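PDB 4G59: M152 protein from Murid herpesvirus 1, which is an MHC class I-like viral glycoprotein that probably promotes immune evasion by interfering with host ligands recognised by natural killer and T cells. Local coordinates for residues B[162-165]-B[166-169]; B[80-83]-B[84-88]. One frame throughout, in Å; residues are numbered along the deposited sequence.

Interaction 1: residues B[162-165]-B[166-169]; sequences ALLQ and KRWT
The indole of W168 receives the backbone carbonyl of L164 at its edge, close to the ring plane, with W168 CD1 3.2 Å from L164 O. One face of the ring lies under its own neighbour, R167 CG, set toward the rim, while L164 runs alongside the indole, the two side chains pointing the same way; the methyl L164 CD2 is 4.2 Å from W168 CD1 and about as close to the ring nitrogen. L164 CD2 also reaches the guanidinium of R167 obliquely, 4.0 Å from R167 NH2, and L163 CD1 lies over one face of the group. Two leucine branches thus pack against the charged end of R167, whose chain extends with CG anti to the backbone N (chi1 169°) and then bends at chi3. The polar tips point to another helix: R167 NH2 forms a salt bridge with E70 OE2 and a hydrogen bond with Q69, and W168 NE1 donates to E70 OE1. One carboxylate therefore receives both side chains, which should favour its charged form.

On the backbone, L164 O also accepts W168 N at 2.8 Å in a fairly straight bond (N-H...O 166°). Q165 O is gripped twice by T169, by the amide N at 3.0 Å and by OG1 at 2.7 Å, from opposite faces of the carbonyl plane. A chi1 of -68° swings the hydroxyl beside the backbone N and back over the preceding turn, where it donates to that carbonyl. This is the classic i to i-4 threonine-to-carbonyl bond of an alpha helix. The leucine, arginine and tryptophan side chains, in turn, join helix 161-178 to helix 68-89, the helical pair that lies against the beta sheet in an MHC class I-like platform.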
ATOM      1  N   ALA B 162      22.607 -21.281   5.026  1.00 52.17           N
ATOM      2  CA  ALA B 162      22.091 -22.623   5.250  1.00 42.97           C
ATOM      3  C   ALA B 162      21.035 -22.655   6.348  1.00 46.16           C
ATOM      4  O   ALA B 162      20.109 -23.466   6.297  1.00 50.58           O
ATOM      5  CB  ALA B 162      23.221 -23.567   5.570  1.00 41.34           C
ATOM      6  N   LEU B 163      21.168 -21.787   7.346  1.00 43.96           N
ATOM      7  CA  LEU B 163      20.205 -21.791   8.448  1.00 43.83           C
ATOM      8  C   LEU B 163      18.924 -21.113   7.992  1.00 48.62           C
ATOM      9  O   LEU B 163      17.829 -21.541   8.364  1.00 45.85           O
ATOM     10  CB  LEU B 163      20.764 -21.101   9.691  1.00 43.20           C
ATOM     11  CG  LEU B 163      19.788 -20.677  10.789  1.00 46.32           C
ATOM     12  CD1 LEU B 163      18.926 -21.838  11.270  1.00 57.20           C
ATOM     13  CD2 LEU B 163      20.550 -20.099  11.951  1.00 45.95           C
ATOM     14  N   LEU B 164      19.078 -20.065   7.178  1.00 49.66           N
ATOM     15  CA  LEU B 164      17.949 -19.320   6.633  1.00 46.61           C
ATOM     16  C   LEU B 164      17.208 -20.147   5.588  1.00 45.46           C
ATOM     17  O   LEU B 164      15.976 -20.169   5.565  1.00 48.21           O
ATOM     18  CB  LEU B 164      18.411 -17.981   6.034  1.00 46.92           C
ATOM     19  CG  LEU B 164      18.882 -16.899   7.004  1.00 41.14           C
ATOM     20  CD1 LEU B 164      19.568 -15.756   6.272  1.00 43.31           C
ATOM     21  CD2 LEU B 164      17.705 -16.386   7.802  1.00 41.04           C
ATOM     22  N   GLN B 165      17.956 -20.827   4.728  1.00 44.96           N
ATOM     23  CA  GLN B 165      17.352 -21.704   3.737  1.00 47.50           C
ATOM     24  C   GLN B 165      16.476 -22.739   4.440  1.00 45.86           C
ATOM     25  O   GLN B 165      15.362 -23.022   4.005  1.00 47.33           O
ATOM     26  CB  GLN B 165      18.427 -22.404   2.902  1.00 49.52           C
ATOM     27  CG  GLN B 165      17.895 -23.517   2.009  1.00 39.89           C
ATOM     28  CD  GLN B 165      17.283 -23.001   0.717  1.00 47.10           C
ATOM     29  OE1 GLN B 165      17.493 -21.848   0.308  1.00 47.99           O
ATOM     30  NE2 GLN B 165      16.520 -23.859   0.059  1.00 51.26           N
ATOM     31  N   LYS B 166      16.961 -23.278   5.549  1.00 46.77           N
ATOM     32  CA  LYS B 166      16.193 -24.294   6.253  1.00 40.91           C
ATOM     33  C   LYS B 166      14.931 -23.686   6.855  1.00 44.09           C
ATOM     34  O   LYS B 166      13.827 -24.220   6.681  1.00 44.31           O
ATOM     35  CB  LYS B 166      17.026 -24.942   7.348  1.00 38.41           C
ATOM     36  CG  LYS B 166      16.387 -26.168   7.937  1.00 34.62           C
ATOM     37  CD  LYS B 166      17.124 -26.620   9.176  1.00 41.75           C
ATOM     38  CE  LYS B 166      16.612 -27.954   9.670  1.00 44.07           C
ATOM     39  NZ  LYS B 166      16.589 -27.991  11.156  1.00 58.90           N
ATOM     40  N   ARG B 167      15.091 -22.565   7.551  1.00 36.57           N
ATOM     41  CA  ARG B 167      13.968 -21.963   8.252  1.00 37.62           C
ATOM     42  C   ARG B 167      12.891 -21.491   7.278  1.00 40.62           C
ATOM     43  O   ARG B 167      11.692 -21.709   7.514  1.00 40.29           O
ATOM     44  CB  ARG B 167      14.423 -20.827   9.172  1.00 36.77           C
ATOM     45  CG  ARG B 167      13.275 -20.005   9.708  1.00 38.33           C
ATOM     46  CD  ARG B 167      13.605 -19.284  10.997  1.00 42.75           C
ATOM     47  NE  ARG B 167      14.746 -18.392  10.850  1.00 54.32           N
ATOM     48  CZ  ARG B 167      15.774 -18.360  11.688  1.00 49.63           C
ATOM     49  NH1 ARG B 167      15.788 -19.172  12.733  1.00 46.42           N
ATOM     50  NH2 ARG B 167      16.778 -17.521  11.477  1.00 46.72           N
ATOM     51  N   TRP B 168      13.306 -20.874   6.173  1.00 35.65           N
ATOM     52  CA  TRP B 168      12.319 -20.346   5.232  1.00 40.16           C
ATOM     53  C   TRP B 168      11.715 -21.418   4.323  1.00 42.13           C
ATOM     54  O   TRP B 168      10.592 -21.268   3.849  1.00 41.45           O
ATOM     55  CB  TRP B 168      12.864 -19.120   4.485  1.00 36.41           C
ATOM     56  CG  TRP B 168      12.983 -17.983   5.442  1.00 41.79           C
ATOM     57  CD1 TRP B 168      14.081 -17.639   6.174  1.00 40.53           C
ATOM     58  CD2 TRP B 168      11.938 -17.090   5.840  1.00 41.16           C
ATOM     59  NE1 TRP B 168      13.789 -16.571   6.988  1.00 38.69           N
ATOM     60  CE2 TRP B 168      12.480 -16.213   6.802  1.00 43.28           C
ATOM     61  CE3 TRP B 168      10.600 -16.940   5.470  1.00 38.48           C
ATOM     62  CZ2 TRP B 168      11.720 -15.203   7.408  1.00 40.01           C
ATOM     63  CZ3 TRP B 168       9.846 -15.930   6.067  1.00 39.41           C
ATOM     64  CH2 TRP B 168      10.406 -15.081   7.029  1.00 36.32           C
ATOM     65  N   THR B 169      12.444 -22.511   4.103  1.00 45.46           N
ATOM     66  CA  THR B 169      11.871 -23.650   3.378  1.00 43.69           C
ATOM     67  C   THR B 169      10.766 -24.265   4.224  1.00 37.54           C
ATOM     68  O   THR B 169       9.704 -24.612   3.723  1.00 41.43           O
ATOM     69  CB  THR B 169      12.938 -24.689   3.016  1.00 43.90           C
ATOM     70  OG1 THR B 169      13.822 -24.124   2.037  1.00 39.88           O
ATOM     71  CG2 THR B 169      12.290 -25.972   2.472  1.00 44.43           C
TER

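Interaction 2: residues B[80-83]-B[84-88]; sequences FVYE and YIMNV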
ATOM      1  N   PHE B  80      21.927   1.562   9.109  1.00 45.35           N
ATOM      2  CA  PHE B  80      22.455   1.919   7.793  1.00 43.56           C
ATOM      3  C   PHE B  80      21.673   3.048   7.121  1.00 45.11           C
ATOM      4  O   PHE B  80      22.254   3.984   6.577  1.00 49.05           O
ATOM      5  CB  PHE B  80      22.489   0.686   6.875  1.00 43.83           C
ATOM      6  CG  PHE B  80      22.741   1.014   5.411  1.00 43.03           C
ATOM      7  CD1 PHE B  80      23.947   1.570   4.999  1.00 39.18           C
ATOM      8  CD2 PHE B  80      21.768   0.749   4.447  1.00 40.84           C
ATOM      9  CE1 PHE B  80      24.172   1.866   3.636  1.00 43.25           C
ATOM     10  CE2 PHE B  80      21.984   1.039   3.090  1.00 42.72           C
ATOM     11  CZ  PHE B  80      23.188   1.601   2.681  1.00 39.51           C
ATOM     12  N   VAL B  81      20.349   2.941   7.151  1.00 46.82           N
ATOM     13  CA  VAL B  81      19.476   3.889   6.458  1.00 47.94           C
ATOM     14  C   VAL B  81      19.485   5.239   7.183  1.00 47.37           C
ATOM     15  O   VAL B  81      19.340   6.295   6.547  1.00 49.32           O
ATOM     16  CB  VAL B  81      18.027   3.319   6.295  1.00 42.21           C
ATOM     17  CG1 VAL B  81      17.113   4.333   5.656  1.00 42.78           C
ATOM     18  CG2 VAL B  81      18.038   2.040   5.460  1.00 39.24           C
ATOM     19  N   TYR B  82      19.674   5.199   8.504  1.00 47.50           N
ATOM     20  CA  TYR B  82      19.794   6.421   9.296  1.00 48.45           C
ATOM     21  C   TYR B  82      21.055   7.205   8.922  1.00 54.67           C
ATOM     22  O   TYR B  82      20.971   8.401   8.635  1.00 56.88           O
ATOM     23  CB  TYR B  82      19.769   6.120  10.797  1.00 46.84           C
ATOM     24  CG  TYR B  82      20.196   7.290  11.659  1.00 55.06           C
ATOM     25  CD1 TYR B  82      19.363   8.386  11.840  1.00 62.62           C
ATOM     26  CD2 TYR B  82      21.431   7.299  12.295  1.00 57.76           C
ATOM     27  CE1 TYR B  82      19.750   9.459  12.626  1.00 65.79           C
ATOM     28  CE2 TYR B  82      21.825   8.367  13.081  1.00 62.08           C
ATOM     29  CZ  TYR B  82      20.981   9.444  13.240  1.00 65.75           C
ATOM     30  OH  TYR B  82      21.362  10.515  14.014  1.00 68.12           O
ATOM     31  N   GLU B  83      22.214   6.543   8.924  1.00 51.29           N
ATOM     32  CA  GLU B  83      23.452   7.187   8.471  1.00 52.92           C
ATOM     33  C   GLU B  83      23.284   7.755   7.067  1.00 54.99           C
ATOM     34  O   GLU B  83      23.578   8.922   6.837  1.00 57.06           O
ATOM     35  CB  GLU B  83      24.640   6.223   8.470  1.00 44.35           C
ATOM     36  CG  GLU B  83      24.847   5.442   9.750  1.00 54.90           C
ATOM     37  CD  GLU B  83      25.234   6.306  10.929  1.00 63.95           C
ATOM     38  OE1 GLU B  83      26.108   7.180  10.768  1.00 70.86           O
ATOM     39  OE2 GLU B  83      24.668   6.100  12.026  1.00 71.46           O
ATOM     40  N   TYR B  84      22.809   6.923   6.139  1.00 51.11           N
ATOM     41  CA  TYR B  84      22.676   7.311   4.737  1.00 52.37           C
ATOM     42  C   TYR B  84      21.880   8.593   4.598  1.00 54.20           C
ATOM     43  O   TYR B  84      22.332   9.537   3.946  1.00 50.70           O
ATOM     44  CB  TYR B  84      21.989   6.199   3.953  1.00 48.12           C
ATOM     45  CG  TYR B  84      21.691   6.510   2.500  1.00 45.08           C
ATOM     46  CD1 TYR B  84      22.514   7.331   1.750  1.00 46.58           C
ATOM     47  CD2 TYR B  84      20.580   5.963   1.877  1.00 46.65           C
ATOM     48  CE1 TYR B  84      22.240   7.598   0.415  1.00 48.08           C
ATOM     49  CE2 TYR B  84      20.292   6.230   0.546  1.00 44.04           C
ATOM     50  CZ  TYR B  84      21.120   7.046  -0.176  1.00 42.63           C
ATOM     51  OH  TYR B  84      20.833   7.306  -1.495  1.00 40.19           O
ATOM     52  N   ILE B  85      20.702   8.615   5.220  1.00 52.23           N
ATOM     53  CA  ILE B  85      19.798   9.758   5.141  1.00 54.36           C
ATOM     54  C   ILE B  85      20.427  11.045   5.698  1.00 60.56           C
ATOM     55  O   ILE B  85      20.403  12.094   5.034  1.00 61.67           O
ATOM     56  CB  ILE B  85      18.447   9.455   5.838  1.00 54.85           C
ATOM     57  CG1 ILE B  85      17.536   8.658   4.909  1.00 47.08           C
ATOM     58  CG2 ILE B  85      17.759  10.745   6.271  1.00 59.97           C
ATOM     59  CD1 ILE B  85      17.181   9.401   3.632  1.00 47.77           C
ATOM     60  N   MET B  86      20.997  10.958   6.901  1.00 57.25           N
ATOM     61  CA  MET B  86      21.641  12.108   7.536  1.00 60.85           C
ATOM     62  C   MET B  86      22.869  12.617   6.759  1.00 61.02           C
ATOM     63  O   MET B  86      22.963  13.806   6.465  1.00 68.81           O
ATOM     64  CB  MET B  86      22.017  11.799   8.993  1.00 58.24           C
ATOM     65  CG  MET B  86      20.832  11.522   9.921  1.00 61.59           C
ATOM     66  SD  MET B  86      19.554  12.803   9.935  1.00 77.90           S
ATOM     67  CE  MET B  86      20.339  14.075  10.925  1.00 73.56           C
ATOM     68  N   ASN B  87      23.794  11.717   6.427  1.00 55.98           N
ATOM     69  CA  ASN B  87      25.040  12.075   5.740  1.00 59.67           C
ATOM     70  C   ASN B  87      24.915  12.518   4.278  1.00 60.63           C
ATOM     71  O   ASN B  87      25.757  13.267   3.792  1.00 65.82           O
ATOM     72  CB  ASN B  87      26.048  10.923   5.812  1.00 54.73           C
ATOM     73  CG  ASN B  87      26.389  10.527   7.234  1.00 65.07           C
ATOM     74  OD1 ASN B  87      26.030  11.215   8.189  1.00 74.00           O
ATOM     75  ND2 ASN B  87      27.099   9.411   7.380  1.00 55.44           N
ATOM     76  N   VAL B  88      23.891  12.042   3.574  1.00 58.29           N
ATOM     77  CA  VAL B  88      23.758  12.334   2.152  1.00 57.82           C
ATOM     78  C   VAL B  88      22.563  13.224   1.839  1.00 56.81           C
ATOM     79  O   VAL B  88      22.698  14.223   1.133  1.00 61.41           O
ATOM     80  CB  VAL B  88      23.694  11.049   1.291  1.00 55.84           C
ATOM     81  CG1 VAL B  88      23.598  11.400  -0.206  1.00 47.51           C
ATOM     82  CG2 VAL B  88      24.909  10.175   1.553  1.00 47.85           C
TER
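Four successive i to i-4 bonds, Y84 N to F80 O, I85 N to V81 O, M86 N to Y82 O and N87 N to E83 O, hold this part of helix 68-89, which widens to a pi-type turn at 85-88; the last is the shortest at 2.8 Å, with its donor nearly in line with the carbonyl. Along the outer side, the side chain of M86 crosses that of Y82. M86 CG lies 3.6 Å from Y82 CE1 and 4.0 Å from the centroid of the Y82 ring, 30° off the ring normal, in an off-centre CH-pi contact. The bend at chi2 (-54°) then places M86 SD obliquely, 5.2 Å from the centroid of the Y82 ring, a loose Met-aromatic contact. E83 and N87 lie side by side, their carboxylate and amide planes steeply turned, with E83 OE1 4.2 Å from N87 ND2.

The inner side is mainly apolar. V81 CG1 meets I85 CG1 at 4.4 Å, and both side chains rest on R29 of the sheet, V81 also touching V95 and F97. Y84, its CG anti to the backbone N (chi1 176°), stacks on Y148 of helix 142-148 and bonds through OH to Q112, while F80 turns edge-to-face with F97. The result is a mainly hydrophobic face toward the strands and a more mixed face outward, as in an amphipathic helix lying across the beta sheet of an MHC-like platform.

Overall arrangement
The two contacts are local, each within one helix, interaction 1 on helix 161-178 and interaction 2 on helix 68-89, with centres about 31 Å apart and nearest atoms about 17 Å apart, so neither touches the other. Both are partly buried and belong to the same MHC-like platform. They are nevertheless linked through their elements, since 162-169 reaches Q69 and E70, near the start of the helix that carries 80-88. Chemistry follows place: where helix meets helix, interaction 1 combines leucine packing with charge pairing, whereas interaction 2 sets aliphatic and aromatic groups against the sheet and leaves Y82, M86 and N87 on the exposed side.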